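Local coordinates for SWD1-like protein (Myceliophthora thermophila, PDB 6E29) that is probably a WD-repeat subunit of the COMPASS histone H3K4 methyltransferase complex, represented by its beta-propeller domain, at residues Q132-D137 with R145-S150; Q123-L128 with T177-T182. All coordinates share one frame; numbering follows the deposited sequence. Where two conformers were deposited one is given.

Interaction 1 of 2, residues Q132-D137 with R145-S150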
loop_
_atom_site.group_PDB
_atom_site.type_symbol
_atom_site.label_atom_id
_atom_site.label_comp_id
_atom_site.label_asym_id
_atom_site.label_seq_id
_atom_site.Cartn_x
_atom_site.Cartn_y
_atom_site.Cartn_z
ATOM N N GLN B 132 -14.075 4.605 8.859
ATOM C CA GLN B 132 -14.306 3.229 8.445
ATOM C C GLN B 132 -13.748 2.973 7.047
ATOM O O GLN B 132 -13.908 3.816 6.157
ATOM C CB GLN B 132 -15.811 2.932 8.444
ATOM C CG GLN B 132 -16.499 3.274 9.753
ATOM C CD GLN B 132 -17.927 3.789 9.556
ATOM O OE1 GLN B 132 -18.884 3.118 9.942
ATOM N NE2 GLN B 132 -18.072 4.991 8.959
ATOM N N PRO B 133 -13.181 1.793 6.796
ATOM C CA PRO B 133 -12.678 1.482 5.444
ATOM C C PRO B 133 -13.836 1.275 4.490
ATOM O O PRO B 133 -14.924 0.913 4.908
ATOM C CB PRO B 133 -11.905 0.177 5.640
ATOM C CG PRO B 133 -12.590 -0.488 6.813
ATOM C CD PRO B 133 -12.989 0.668 7.717
ATOM N N MET B 134 -13.596 1.529 3.200
ATOM C CA MET B 134 -14.704 1.565 2.244
ATOM C C MET B 134 -14.387 0.785 0.971
ATOM O O MET B 134 -13.259 0.803 0.480
ATOM C CB MET B 134 -15.065 3.017 1.847
ATOM C CG MET B 134 -15.434 3.937 2.990
ATOM S SD MET B 134 -17.018 3.510 3.742
ATOM C CE MET B 134 -18.099 3.821 2.381
ATOM N N LEU B 135 -15.398 0.084 0.460
ATOM C CA LEU B 135 -15.388 -0.499 -0.873
ATOM C C LEU B 135 -16.312 0.347 -1.751
ATOM O O LEU B 135 -17.506 0.498 -1.451
ATOM C CB LEU B 135 -15.841 -1.956 -0.818
ATOM C CG LEU B 135 -15.670 -2.770 -2.095
ATOM C CD1 LEU B 135 -14.250 -2.698 -2.486
ATOM C CD2 LEU B 135 -16.042 -4.232 -1.867
ATOM N N VAL B 136 -15.779 0.926 -2.818
ATOM C CA VAL B 136 -16.576 1.845 -3.634
ATOM C C VAL B 136 -16.711 1.298 -5.049
ATOM O O VAL B 136 -15.713 0.943 -5.679
ATOM C CB VAL B 136 -15.975 3.267 -3.658
ATOM C CG1 VAL B 136 -16.849 4.191 -4.528
ATOM C CG2 VAL B 136 -15.859 3.833 -2.242
ATOM N N ASP B 137 -17.936 1.272 -5.564
ATOM C CA ASP B 137 -18.170 0.957 -6.973
ATOM C C ASP B 137 -18.227 2.250 -7.774
ATOM O O ASP B 137 -19.138 3.071 -7.569
ATOM C CB ASP B 137 -19.469 0.152 -7.094
ATOM C CG ASP B 137 -19.928 -0.067 -8.532
ATOM O OD1 ASP B 137 -19.242 0.308 -9.508
ATOM O OD2 ASP B 137 -21.048 -0.632 -8.682
ATOM N N ARG B 145 -21.108 3.379 -2.479
ATOM C CA ARG B 145 -20.122 3.089 -1.456
ATOM C C ARG B 145 -20.646 1.970 -0.560
ATOM O O ARG B 145 -21.846 1.874 -0.307
ATOM C CB ARG B 145 -19.831 4.327 -0.597
ATOM C CG ARG B 145 -19.650 5.612 -1.356
ATOM C CD ARG B 145 -19.124 6.741 -0.470
ATOM N NE ARG B 145 -19.133 7.999 -1.222
ATOM C CZ ARG B 145 -18.461 9.090 -0.868
ATOM N NH1 ARG B 145 -17.735 9.085 0.236
ATOM N NH2 ARG B 145 -18.512 10.180 -1.613
ATOM N N TYR B 146 -19.731 1.142 -0.058
ATOM C CA TYR B 146 -20.064 0.053 0.854
ATOM C C TYR B 146 -19.129 0.112 2.043
ATOM O O TYR B 146 -17.908 0.147 1.848
ATOM C CB TYR B 146 -19.904 -1.290 0.170
ATOM C CG TYR B 146 -20.839 -1.430 -0.994
ATOM C CD1 TYR B 146 -20.432 -1.111 -2.265
ATOM C CD2 TYR B 146 -22.142 -1.888 -0.807
ATOM C CE1 TYR B 146 -21.278 -1.239 -3.336
ATOM C CE2 TYR B 146 -23.003 -2.007 -1.865
ATOM C CZ TYR B 146 -22.551 -1.690 -3.138
ATOM O OH TYR B 146 -23.384 -1.785 -4.230
ATOM N N VAL B 147 -19.676 0.133 3.263
ATOM C CA VAL B 147 -18.798 0.189 4.440
ATOM C C VAL B 147 -18.117 -1.166 4.625
ATOM O O VAL B 147 -18.757 -2.224 4.521
ATOM C CB VAL B 147 -19.579 0.568 5.713
ATOM C CG1 VAL B 147 -18.615 0.586 6.940
ATOM C CG2 VAL B 147 -20.261 1.870 5.581
ATOM N N LEU B 148 -16.898 -1.146 4.915
ATOM C CA LEU B 148 -16.237 -2.421 5.200
ATOM C C LEU B 148 -15.987 -2.568 6.696
ATOM O O LEU B 148 -15.862 -1.567 7.417
ATOM C CB LEU B 148 -14.896 -2.519 4.450
ATOM C CG LEU B 148 -14.887 -2.762 2.947
ATOM C CD1 LEU B 148 -13.447 -2.640 2.454
ATOM C CD2 LEU B 148 -15.429 -4.158 2.647
ATOM N N PRO B 149 -15.972 -3.795 7.205
ATOM C CA PRO B 149 -15.838 -3.984 8.656
ATOM C C PRO B 149 -14.389 -3.922 9.097
ATOM O O PRO B 149 -13.481 -4.371 8.400
ATOM C CB PRO B 149 -16.412 -5.392 8.885
ATOM C CG PRO B 149 -16.047 -6.117 7.672
ATOM C CD PRO B 149 -16.096 -5.088 6.501
ATOM N N SER B 150 -14.168 -3.344 10.270
ATOM C CA SER B 150 -12.867 -3.416 10.922
ATOM C C SER B 150 -12.764 -4.561 11.897
ATOM O O SER B 150 -11.658 -5.031 12.186
ATOM C CB SER B 150 -12.574 -2.127 11.690
ATOM O OG SER B 150 -11.977 -1.160 10.852
#

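Interaction 2 of 2, residues Q123-L128 with T177-T182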
loop_
_atom_site.group_PDB
_atom_site.type_symbol
_atom_site.label_atom_id
_atom_site.label_comp_id
_atom_site.label_asym_id
_atom_site.label_seq_id
_atom_site.Cartn_x
_atom_site.Cartn_y
_atom_site.Cartn_z
ATOM N N GLN B 123 -13.873 -0.671 -9.429
ATOM C CA GLN B 123 -14.079 -0.864 -8.004
ATOM C C GLN B 123 -12.762 -0.627 -7.297
ATOM O O GLN B 123 -11.713 -1.028 -7.797
ATOM C CB GLN B 123 -14.580 -2.257 -7.691
ATOM C CG GLN B 123 -14.994 -2.400 -6.253
ATOM C CD GLN B 123 -15.127 -3.818 -5.813
ATOM O OE1 GLN B 123 -14.172 -4.427 -5.331
ATOM N NE2 GLN B 123 -16.337 -4.327 -5.878
ATOM N N PHE B 124 -12.810 0.048 -6.151
ATOM C CA PHE B 124 -11.618 0.202 -5.337
ATOM C C PHE B 124 -11.971 0.072 -3.863
ATOM O O PHE B 124 -13.154 0.130 -3.461
ATOM C CB PHE B 124 -10.875 1.549 -5.594
ATOM C CG PHE B 124 -11.590 2.768 -5.069
ATOM C CD1 PHE B 124 -11.404 3.209 -3.771
ATOM C CD2 PHE B 124 -12.421 3.512 -5.920
ATOM C CE1 PHE B 124 -12.086 4.351 -3.309
ATOM C CE2 PHE B 124 -13.114 4.637 -5.448
ATOM C CZ PHE B 124 -12.947 5.055 -4.139
ATOM N N ALA B 125 -10.935 -0.159 -3.077
ATOM C CA ALA B 125 -11.017 -0.196 -1.622
ATOM C C ALA B 125 -10.092 0.845 -1.014
ATOM O O ALA B 125 -8.935 1.007 -1.444
ATOM C CB ALA B 125 -10.672 -1.577 -1.071
ATOM N N ALA B 126 -10.573 1.527 0.022
ATOM C CA ALA B 126 -9.751 2.565 0.651
ATOM C C ALA B 126 -9.732 2.420 2.173
ATOM O O ALA B 126 -10.699 1.971 2.788
ATOM C CB ALA B 126 -10.259 3.947 0.248
ATOM N N ALA B 127 -8.615 2.783 2.774
ATOM C CA ALA B 127 -8.529 2.901 4.230
ATOM C C ALA B 127 -8.465 4.390 4.575
ATOM O O ALA B 127 -7.767 5.158 3.905
ATOM C CB ALA B 127 -7.308 2.130 4.766
ATOM N N LEU B 128 -9.205 4.808 5.599
ATOM C CA LEU B 128 -9.381 6.217 5.934
ATOM C C LEU B 128 -8.869 6.518 7.336
ATOM O O LEU B 128 -9.058 5.716 8.262
ATOM C CB LEU B 128 -10.842 6.581 5.867
ATOM C CG LEU B 128 -11.410 6.376 4.479
ATOM C CD1 LEU B 128 -12.889 6.646 4.561
ATOM C CD2 LEU B 128 -10.692 7.372 3.524
ATOM N N THR B 177 -6.073 0.453 8.599
ATOM C CA THR B 177 -5.055 1.425 8.224
ATOM C C THR B 177 -4.410 1.092 6.906
ATOM O O THR B 177 -3.665 1.931 6.382
ATOM C CB THR B 177 -3.961 1.495 9.290
ATOM O OG1 THR B 177 -3.616 0.146 9.639
ATOM C CG2 THR B 177 -4.461 2.281 10.506
ATOM N N ALA B 178 -4.697 -0.069 6.340
ATOM C CA ALA B 178 -4.056 -0.488 5.104
ATOM C C ALA B 178 -4.942 -1.567 4.538
ATOM O O ALA B 178 -5.496 -2.355 5.298
ATOM C CB ALA B 178 -2.622 -1.052 5.311
ATOM N N ILE B 179 -5.076 -1.617 3.222
ATOM C CA ILE B 179 -5.917 -2.664 2.655
ATOM C C ILE B 179 -5.467 -2.951 1.236
ATOM O O ILE B 179 -5.106 -2.029 0.502
ATOM C CB ILE B 179 -7.398 -2.230 2.699
ATOM C CG1 ILE B 179 -8.302 -3.425 2.371
ATOM C CG2 ILE B 179 -7.626 -0.959 1.792
ATOM C CD1 ILE B 179 -9.784 -3.136 2.609
ATOM N N VAL B 180 -5.482 -4.229 0.848
ATOM C CA VAL B 180 -5.123 -4.620 -0.521
ATOM C C VAL B 180 -6.072 -5.722 -0.966
ATOM O O VAL B 180 -6.625 -6.455 -0.146
ATOM C CB VAL B 180 -3.660 -5.130 -0.659
ATOM C CG1 VAL B 180 -2.681 -4.035 -0.363
ATOM C CG2 VAL B 180 -3.376 -6.320 0.257
ATOM N N TYR B 181 -6.216 -5.898 -2.287
ATOM C CA TYR B 181 -6.994 -7.051 -2.761
ATOM C C TYR B 181 -6.067 -8.251 -2.892
ATOM O O TYR B 181 -4.889 -8.097 -3.257
ATOM C CB TYR B 181 -7.571 -6.765 -4.174
ATOM C CG TYR B 181 -8.718 -5.787 -4.246
ATOM C CD1 TYR B 181 -8.493 -4.419 -4.343
ATOM C CD2 TYR B 181 -10.056 -6.257 -4.293
ATOM C CE1 TYR B 181 -9.550 -3.516 -4.441
ATOM C CE2 TYR B 181 -11.149 -5.360 -4.416
ATOM C CZ TYR B 181 -10.876 -4.004 -4.485
ATOM O OH TYR B 181 -11.896 -3.123 -4.611
ATOM N N THR B 182 -6.607 -9.444 -2.692
ATOM C CA THR B 182 -5.912 -10.648 -3.138
ATOM C C THR B 182 -5.884 -10.656 -4.674
ATOM O O THR B 182 -6.551 -9.851 -5.323
ATOM C CB THR B 182 -6.580 -11.914 -2.633
ATOM O OG1 THR B 182 -7.901 -12.010 -3.202
ATOM C CG2 THR B 182 -6.614 -11.925 -1.083
#

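Interaction 1 of 2, residues Q132-D137 with R145-S150
Leu-135 and Tyr-146 form an antiparallel hydrogen-bonded pair, flanked by the non-hydrogen-bonded pairs Met-134 with Val-147 and Val-136 with Arg-145. The axes of strands 134-137 and 145-147 run at 160° to each other. Leu-135 N donates to Tyr-146 O at 2.9 Å. Tyr-146 N returns a bond to Leu-135 O at 2.7 Å. Just past strand 145-147, Leu-148 N makes one more hydrogen bond, to Pro-133 O at 2.9 Å. On the Met-134 face, the thioether bends back at chi2 (-70°) and chi3 (-64°), which lays CE against Arg-145 CB. Met-134 SD lies 4.1 Å from Val-147 CG2. On the Leu-135 side, Leu-148 packs between Leu-135 and Pro-133: its CG lies 4.0 Å from Leu-135 CB, while its CB meets Pro-133 CG. Leu-135 O and Asp-137 CB lie at the edge of the Tyr-146 ring, near its plane. Arg-145 NH2 forms a salt bridge with Glu-143 in the turn of the same hairpin, and the guanidinium makes a cation-pi contact with Phe-107. The hairpin forms the outer half of a four-stranded propeller blade: strand 134-137 also bonds to strand 123-128, and Leu-148 leans on Ile-179 of strand 176-181 in the next blade.

Interaction 2 of 2, residues Q123-L128 with T177-T182
Tyr-181 OH donates to Gln-123 OE1 at 2.7 Å, the one hydrogen bond between 123-128 and 177-182. The hydroxyl lies in the carbonyl plane at a C=O...donor angle of 121°, on a lone pair. OE1 lies in the ring plane, at its edge, and amide and ring are nearly coplanar (18°). Gln-123 gets there on an extended chain, with CG trans to the backbone N (chi1 -171°). Ala-125 CB touches Tyr-181 CE1 at 4.0 Å and also meets Ile-179 CD1. Ala-127 CB packs on Ile-179 CG2 at 4.3 Å and approaches the backbone at Thr-177 C. A phenylalanine in place of Tyr-181 would probably leave Gln-123 OE1 without this donor and its amide freer to turn. In the second shell, Leu-135 packs on both Gln-123 and Tyr-181, the rings of His-117 and Tyr-181 meet, and Leu-188 lies against Ala-125 and Tyr-181. The axes of strands 123-128 and 177-181 come within 6.1 Å and no backbone bond joins them, evidence of packing between two sheets. Strand 123-128 is second in its blade, between 111-117 and 134-137; strand 176-181 is the first of the following blade, paired with 187-192, where Thr-177 and Ala-178 opposite Gly-191 form a classic beta bulge.

From the N terminus, the chain enters interaction 2 at 123-128, turns into 132-137 and comes back along 145-150, where interaction 1 closes a short hairpin loop of seven residues. It then passes through helix 161-171 before 177-182 packs against 123-128 and closes a loop of 48 residues, so interaction 1 is nested inside interaction 2. Interaction 1 joins neighbouring strands within one blade; interaction 2 joins that blade to its successor. Their centres are about 9 Å apart, and they meet directly: Val-136 N lies 2.8 Å from Phe-124 O, a probable hydrogen bond, and Leu-135 CD1 packs near Tyr-181 OH.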